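Local coordinates for vacuolar protein sorting protein 36 (Saccharomyces cerevisiae, PDB 2CAY), which is a subunit of the ESCRT-II complex in protein sorting to multivesicular bodies, its N-terminal PH (GLUE) domain probably binding membrane lipids, at residues Leu25-Gln36 against Gly53-Ile63. Residues are numbered along the deposited sequence; the frame is centred on the assembly and turned at random.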
ATOM      1  N   LEU A  25     -11.756   6.395 -33.477  1.00 23.27           N
ATOM      2  CA  LEU A  25     -11.116   5.127 -33.151  1.00 24.07           C
ATOM      3  C   LEU A  25     -10.611   4.421 -34.393  1.00 24.81           C
ATOM      4  O   LEU A  25     -11.086   4.676 -35.515  1.00 23.63           O
ATOM      5  CB  LEU A  25     -12.093   4.256 -32.361  1.00 23.73           C
ATOM      6  CG  LEU A  25     -12.145   4.275 -30.811  1.00 24.69           C
ATOM      7  CD1 LEU A  25     -11.382   5.370 -30.077  1.00 21.56           C
ATOM      8  CD2 LEU A  25     -13.552   4.115 -30.262  1.00 24.68           C
ATOM      9  N   ARG A  26      -9.642   3.537 -34.188  1.00 25.13           N
ATOM     10  CA  ARG A  26      -9.042   2.795 -35.277  1.00 26.74           C
ATOM     11  C   ARG A  26      -9.969   1.700 -35.798  1.00 27.55           C
ATOM     12  O   ARG A  26     -10.939   1.322 -35.124  1.00 26.69           O
ATOM     13  CB  ARG A  26      -7.669   2.275 -34.849  1.00 26.88           C
ATOM     14  CG  ARG A  26      -6.809   3.439 -34.366  1.00 28.01           C
ATOM     15  CD  ARG A  26      -5.329   3.153 -34.274  1.00 32.32           C
ATOM     16  NE  ARG A  26      -4.992   2.289 -33.160  1.00 30.04           N
ATOM     17  CZ  ARG A  26      -4.010   2.491 -32.272  1.00 28.47           C
ATOM     18  NH1 ARG A  26      -3.215   3.552 -32.300  1.00 27.82           N
ATOM     19  NH2 ARG A  26      -3.836   1.594 -31.326  1.00 28.51           N
ATOM     20  N   GLU A  27      -9.702   1.218 -37.013  1.00 28.92           N
ATOM     21  CA  GLU A  27     -10.513   0.156 -37.580  1.00 30.49           C
ATOM     22  C   GLU A  27     -10.585  -1.033 -36.616  1.00 29.90           C
ATOM     23  O   GLU A  27      -9.558  -1.549 -36.162  1.00 30.88           O
ATOM     24  CB  GLU A  27      -9.987  -0.276 -38.958  1.00 31.18           C
ATOM     25  CG  GLU A  27     -10.802  -1.406 -39.609  1.00 36.31           C
ATOM     26  CD  GLU A  27     -10.877  -1.302 -41.143  1.00 43.22           C
ATOM     27  OE1 GLU A  27     -10.919  -0.161 -41.698  1.00 46.12           O
ATOM     28  OE2 GLU A  27     -10.915  -2.374 -41.793  1.00 45.66           O
ATOM     29  N   GLY A  28     -11.803  -1.446 -36.282  1.00 29.03           N
ATOM     30  CA  GLY A  28     -11.993  -2.617 -35.424  1.00 28.22           C
ATOM     31  C   GLY A  28     -11.684  -2.363 -33.946  1.00 26.91           C
ATOM     32  O   GLY A  28     -11.778  -3.270 -33.121  1.00 26.77           O
ATOM     33  N   GLU A  29     -11.292  -1.139 -33.613  1.00 24.60           N
ATOM     34  CA  GLU A  29     -11.096  -0.770 -32.207  1.00 22.69           C
ATOM     35  C   GLU A  29     -12.448  -0.406 -31.553  1.00 22.98           C
ATOM     36  O   GLU A  29     -13.185   0.431 -32.083  1.00 21.92           O
ATOM     37  CB  GLU A  29     -10.101   0.387 -32.123  1.00 22.77           C
ATOM     38  CG  GLU A  29      -9.705   0.746 -30.702  1.00 19.88           C
ATOM     39  CD  GLU A  29      -8.878   2.039 -30.612  1.00 22.08           C
ATOM     40  OE1 GLU A  29      -8.781   2.812 -31.603  1.00 18.39           O
ATOM     41  OE2 GLU A  29      -8.333   2.297 -29.521  1.00 16.18           O
ATOM     42  N   LYS A  30     -12.762  -1.028 -30.407  1.00 22.40           N
ATOM     43  CA  LYS A  30     -14.080  -0.886 -29.779  1.00 23.07           C
ATOM     44  C   LYS A  30     -13.993  -0.340 -28.352  1.00 21.10           C
ATOM     45  O   LYS A  30     -13.102  -0.762 -27.600  1.00 19.25           O
ATOM     46  CB  LYS A  30     -14.804  -2.242 -29.751  1.00 23.45           C
ATOM     47  CG  LYS A  30     -15.296  -2.740 -31.125  1.00 25.89           C
ATOM     48  CD  LYS A  30     -15.826  -4.204 -31.007  1.00 25.79           C
ATOM     49  CE  LYS A  30     -16.272  -4.748 -32.356  1.00 28.16           C
ATOM     50  NZ  LYS A  30     -15.265  -4.383 -33.408  1.00 31.56           N
ATOM     51  N   ASP A  31     -14.894   0.580 -27.970  1.00 20.14           N
ATOM     52  CA  ASP A  31     -14.899   1.019 -26.567  1.00 20.25           C
ATOM     53  C   ASP A  31     -15.441  -0.029 -25.584  1.00 18.77           C
ATOM     54  O   ASP A  31     -16.376  -0.784 -25.893  1.00 17.71           O
ATOM     55  CB  ASP A  31     -15.430   2.432 -26.313  1.00 23.16           C
ATOM     56  CG  ASP A  31     -16.857   2.643 -26.765  1.00 29.21           C
ATOM     57  OD1 ASP A  31     -17.537   1.676 -27.213  1.00 34.75           O
ATOM     58  OD2 ASP A  31     -17.290   3.826 -26.687  1.00 35.83           O
ATOM     59  N   ILE A  32     -14.796  -0.097 -24.424  1.00 15.66           N
ATOM     60  CA  ILE A  32     -15.146  -1.082 -23.402  1.00 15.57           C
ATOM     61  C   ILE A  32     -15.679  -0.364 -22.178  1.00 14.73           C
ATOM     62  O   ILE A  32     -16.686  -0.767 -21.613  1.00 15.36           O
ATOM     63  CB  ILE A  32     -13.932  -1.960 -23.037  1.00 15.10           C
ATOM     64  CG1 ILE A  32     -13.487  -2.769 -24.254  1.00 17.53           C
ATOM     65  CG2 ILE A  32     -14.239  -2.880 -21.819  1.00 14.93           C
ATOM     66  CD1 ILE A  32     -12.156  -3.473 -24.027  1.00 18.86           C
ATOM     67  N   PHE A  33     -15.022   0.718 -21.757  1.00 13.45           N
ATOM     68  CA  PHE A  33     -15.481   1.377 -20.553  1.00 13.82           C
ATOM     69  C   PHE A  33     -15.095   2.839 -20.554  1.00 14.42           C
ATOM     70  O   PHE A  33     -14.116   3.210 -21.188  1.00 14.13           O
ATOM     71  CB  PHE A  33     -14.924   0.673 -19.294  1.00 14.79           C
ATOM     72  CG  PHE A  33     -15.818   0.801 -18.101  1.00 16.19           C
ATOM     73  CD1 PHE A  33     -16.923  -0.048 -17.957  1.00 21.30           C
ATOM     74  CD2 PHE A  33     -15.597   1.783 -17.138  1.00 17.53           C
ATOM     75  CE1 PHE A  33     -17.800   0.088 -16.846  1.00 22.47           C
ATOM     76  CE2 PHE A  33     -16.461   1.909 -16.029  1.00 19.71           C
ATOM     77  CZ  PHE A  33     -17.557   1.058 -15.899  1.00 19.29           C
ATOM     78  N   ILE A  34     -15.861   3.661 -19.859  1.00 13.88           N
ATOM     79  CA  ILE A  34     -15.548   5.092 -19.761  1.00 15.83           C
ATOM     80  C   ILE A  34     -15.728   5.578 -18.306  1.00 16.08           C
ATOM     81  O   ILE A  34     -16.631   5.106 -17.594  1.00 16.44           O
ATOM     82  CB  ILE A  34     -16.464   5.913 -20.701  1.00 16.45           C
ATOM     83  CG1 ILE A  34     -16.440   5.347 -22.137  1.00 17.52           C
ATOM     84  CG2 ILE A  34     -16.096   7.433 -20.667  1.00 17.93           C
ATOM     85  CD1 ILE A  34     -17.616   5.822 -23.026  1.00 19.54           C
ATOM     86  N   ASP A  35     -14.887   6.509 -17.855  1.00 15.72           N
ATOM     87  CA  ASP A  35     -15.134   7.193 -16.574  1.00 16.24           C
ATOM     88  C   ASP A  35     -14.848   8.678 -16.785  1.00 16.23           C
ATOM     89  O   ASP A  35     -14.222   9.054 -17.768  1.00 16.49           O
ATOM     90  CB  ASP A  35     -14.242   6.609 -15.476  1.00 16.47           C
ATOM     91  CG  ASP A  35     -14.893   6.626 -14.057  1.00 19.66           C
ATOM     92  OD1 ASP A  35     -14.393   5.853 -13.216  1.00 17.89           O
ATOM     93  OD2 ASP A  35     -15.840   7.412 -13.745  1.00 21.40           O
ATOM     94  N   GLN A  36     -15.307   9.495 -15.860  1.00 16.77           N
ATOM     95  CA  GLN A  36     -15.332  10.957 -15.959  1.00 19.31           C
ATOM     96  C   GLN A  36     -14.455  11.563 -14.868  1.00 18.55           C
ATOM     97  O   GLN A  36     -14.200  10.916 -13.822  1.00 18.10           O
ATOM     98  CB  GLN A  36     -16.767  11.476 -15.761  1.00 20.12           C
ATOM     99  CG  GLN A  36     -17.728  11.229 -16.927  1.00 27.23           C
ATOM    100  CD  GLN A  36     -18.269   9.824 -16.938  1.00 34.78           C
ATOM    101  OE1 GLN A  36     -18.373   9.171 -15.884  1.00 37.63           O
ATOM    102  NE2 GLN A  36     -18.620   9.337 -18.131  1.00 35.06           N
ATOM    103  N   GLY A  53     -10.626  15.233 -17.501  1.00 17.50           N
ATOM    104  CA  GLY A  53     -11.012  14.618 -18.750  1.00 18.08           C
ATOM    105  C   GLY A  53     -11.801  13.343 -18.525  1.00 17.78           C
ATOM    106  O   GLY A  53     -11.908  12.834 -17.382  1.00 17.31           O
ATOM    107  N   ARG A  54     -12.394  12.848 -19.595  1.00 17.40           N
ATOM    108  CA  ARG A  54     -12.991  11.525 -19.577  1.00 17.80           C
ATOM    109  C   ARG A  54     -11.905  10.531 -19.960  1.00 17.25           C
ATOM    110  O   ARG A  54     -10.998  10.839 -20.763  1.00 16.24           O
ATOM    111  CB  ARG A  54     -14.155  11.432 -20.570  1.00 18.50           C
ATOM    112  CG  ARG A  54     -15.401  12.134 -20.088  1.00 24.65           C
ATOM    113  CD  ARG A  54     -16.579  11.727 -20.952  1.00 32.31           C
ATOM    114  NE  ARG A  54     -16.363  12.230 -22.299  1.00 40.12           N
ATOM    115  CZ  ARG A  54     -17.099  11.909 -23.359  1.00 44.64           C
ATOM    116  NH1 ARG A  54     -18.125  11.055 -23.242  1.00 45.20           N
ATOM    117  NH2 ARG A  54     -16.793  12.445 -24.537  1.00 45.30           N
ATOM    118  N   ILE A  55     -11.979   9.342 -19.374  1.00 15.54           N
ATOM    119  CA  ILE A  55     -11.026   8.307 -19.686  1.00 15.70           C
ATOM    120  C   ILE A  55     -11.786   7.176 -20.377  1.00 15.76           C
ATOM    121  O   ILE A  55     -12.871   6.790 -19.920  1.00 15.97           O
ATOM    122  CB  ILE A  55     -10.200   7.864 -18.400  1.00 16.27           C
ATOM    123  CG1 ILE A  55      -8.896   7.156 -18.780  1.00 16.37           C
ATOM    124  CG2 ILE A  55     -11.035   7.003 -17.450  1.00 15.64           C
ATOM    125  CD1 ILE A  55      -7.783   8.123 -19.257  1.00 21.21           C
ATOM    126  N   PHE A  56     -11.255   6.703 -21.506  1.00 15.69           N
ATOM    127  CA  PHE A  56     -11.874   5.619 -22.289  1.00 15.96           C
ATOM    128  C   PHE A  56     -10.925   4.442 -22.312  1.00 14.63           C
ATOM    129  O   PHE A  56      -9.724   4.609 -22.605  1.00 15.39           O
ATOM    130  CB  PHE A  56     -12.076   6.010 -23.772  1.00 17.40           C
ATOM    131  CG  PHE A  56     -13.146   7.022 -24.028  1.00 18.74           C
ATOM    132  CD1 PHE A  56     -13.030   8.329 -23.554  1.00 22.26           C
ATOM    133  CD2 PHE A  56     -14.258   6.685 -24.784  1.00 23.19           C
ATOM    134  CE1 PHE A  56     -14.035   9.292 -23.819  1.00 24.24           C
ATOM    135  CE2 PHE A  56     -15.268   7.637 -25.053  1.00 24.35           C
ATOM    136  CZ  PHE A  56     -15.148   8.934 -24.574  1.00 22.41           C
ATOM    137  N   LEU A  57     -11.447   3.255 -22.060  1.00 13.20           N
ATOM    138  CA  LEU A  57     -10.714   2.043 -22.305  1.00 12.32           C
ATOM    139  C   LEU A  57     -11.259   1.429 -23.590  1.00 13.48           C
ATOM    140  O   LEU A  57     -12.493   1.237 -23.732  1.00 12.34           O
ATOM    141  CB  LEU A  57     -10.887   1.043 -21.141  1.00 11.76           C
ATOM    142  CG  LEU A  57     -10.267  -0.353 -21.390  1.00 10.33           C
ATOM    143  CD1 LEU A  57      -8.732  -0.251 -21.219  1.00  9.74           C
ATOM    144  CD2 LEU A  57     -10.839  -1.314 -20.328  1.00  9.24           C
ATOM    145  N   THR A  58     -10.353   1.097 -24.506  1.00 12.69           N
ATOM    146  CA  THR A  58     -10.727   0.348 -25.692  1.00 15.12           C
ATOM    147  C   THR A  58      -9.996  -0.969 -25.663  1.00 15.19           C
ATOM    148  O   THR A  58      -9.117  -1.220 -24.809  1.00 14.97           O
ATOM    149  CB  THR A  58     -10.412   1.099 -27.041  1.00 15.30           C
ATOM    150  OG1 THR A  58      -9.014   1.006 -27.318  1.00 16.73           O
ATOM    151  CG2 THR A  58     -10.855   2.570 -27.045  1.00 16.83           C
ATOM    152  N   SER A  59     -10.354  -1.825 -26.614  1.00 15.80           N
ATOM    153  CA  SER A  59      -9.661  -3.050 -26.886  1.00 17.29           C
ATOM    154  C   SER A  59      -8.131  -2.877 -27.129  1.00 17.77           C
ATOM    155  O   SER A  59      -7.391  -3.822 -26.966  1.00 19.79           O
ATOM    156  CB  SER A  59     -10.307  -3.757 -28.123  1.00 17.53           C
ATOM    157  OG  SER A  59     -10.569  -2.852 -29.202  1.00 20.61           O
ATOM    158  N   GLN A  60      -7.682  -1.684 -27.503  1.00 16.90           N
ATOM    159  CA  GLN A  60      -6.284  -1.460 -27.857  1.00 17.50           C
ATOM    160  C   GLN A  60      -5.587  -0.421 -27.008  1.00 15.18           C
ATOM    161  O   GLN A  60      -4.365  -0.423 -26.944  1.00 15.08           O
ATOM    162  CB  GLN A  60      -6.190  -0.961 -29.310  1.00 16.99           C
ATOM    163  CG  GLN A  60      -6.745  -1.955 -30.339  1.00 20.52           C
ATOM    164  CD  GLN A  60      -6.606  -1.431 -31.753  1.00 21.29           C
ATOM    165  OE1 GLN A  60      -5.791  -0.560 -32.017  1.00 25.93           O
ATOM    166  NE2 GLN A  60      -7.411  -1.967 -32.671  1.00 25.05           N
ATOM    167  N   ARG A  61      -6.345   0.515 -26.446  1.00 13.81           N
ATOM    168  CA  ARG A  61      -5.756   1.752 -25.876  1.00 13.84           C
ATOM    169  C   ARG A  61      -6.451   2.212 -24.600  1.00 13.09           C
ATOM    170  O   ARG A  61      -7.608   1.869 -24.358  1.00 13.17           O
ATOM    171  CB  ARG A  61      -5.819   2.909 -26.890  1.00 13.33           C
ATOM    172  CG  ARG A  61      -4.898   2.695 -28.123  1.00 15.50           C
ATOM    173  CD  ARG A  61      -4.802   3.951 -28.983  1.00 15.53           C
ATOM    174  NE  ARG A  61      -6.034   4.193 -29.731  1.00 17.78           N
ATOM    175  CZ  ARG A  61      -6.243   5.280 -30.476  1.00 21.56           C
ATOM    176  NH1 ARG A  61      -5.319   6.235 -30.559  1.00 18.99           N
ATOM    177  NH2 ARG A  61      -7.390   5.422 -31.138  1.00 21.73           N
ATOM    178  N   ILE A  62      -5.754   3.049 -23.831  1.00 12.38           N
ATOM    179  CA  ILE A  62      -6.386   3.928 -22.861  1.00 12.79           C
ATOM    180  C   ILE A  62      -6.308   5.329 -23.441  1.00 13.32           C
ATOM    181  O   ILE A  62      -5.231   5.778 -23.876  1.00 13.45           O
ATOM    182  CB  ILE A  62      -5.669   3.873 -21.466  1.00 12.48           C
ATOM    183  CG1 ILE A  62      -5.906   2.511 -20.798  1.00 13.16           C
ATOM    184  CG2 ILE A  62      -6.155   5.033 -20.581  1.00 14.10           C
ATOM    185  CD1 ILE A  62      -4.771   2.073 -19.750  1.00 13.93           C
ATOM    186  N   ILE A  63      -7.433   6.027 -23.447  1.00 13.08           N
ATOM    187  CA  ILE A  63      -7.523   7.321 -24.087  1.00 13.37           C
ATOM    188  C   ILE A  63      -8.026   8.372 -23.138  1.00 13.09           C
ATOM    189  O   ILE A  63      -9.052   8.206 -22.500  1.00 13.32           O
ATOM    190  CB  ILE A  63      -8.447   7.257 -25.325  1.00 13.34           C
ATOM    191  CG1 ILE A  63      -7.857   6.315 -26.407  1.00 14.65           C
ATOM    192  CG2 ILE A  63      -8.746   8.700 -25.867  1.00 12.94           C
ATOM    193  CD1 ILE A  63      -8.885   5.950 -27.500  1.00 15.05           C
TER
HETATM  194  O   HOH W   1      -9.213  -4.300 -31.308  1.00 34.44           O
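The guanidinium groups of R26 and R61 stack at 18° between planes, centres 4.0 Å apart, and I63 CD1 lies on the other face of R61, toward its rim. At the edge of R26, Q60 OE1 accepts hydrogen bonds from both R26 NE and R26 NH2, the latter at 3.0 Å. The edge of R61 meets E29 side-on in a salt bridge: NE reaches OE2 at 3.0 Å, nearly straight at 174°, and NH2 reaches OE1. I34 CG1 sits over a face of the F56 ring, 4.1 Å from its centroid, a CH-pi contact, and R54 NH2 lies at the ring's edge, in plane. E29 reaches R61 with CG anti to its N (chi1 -173°). T58 OG1 adds a 2.6 Å bond to E29 OE2 from the anti side, and itself accepts from Q60 N (an ST turn) and R61 N (an ST motif). Strands 31-35 and 53-58 pair antiparallel through a classic bulge, I32 and F33 both donating to L57 O; the L57 side chain packs on helix 122-137. Each E29 oxygen has two donors, R26 N being the second on OE1, so the buried carboxylate is probably ionised and, with E78, which pairs with R26, would offset the arginines' like charges.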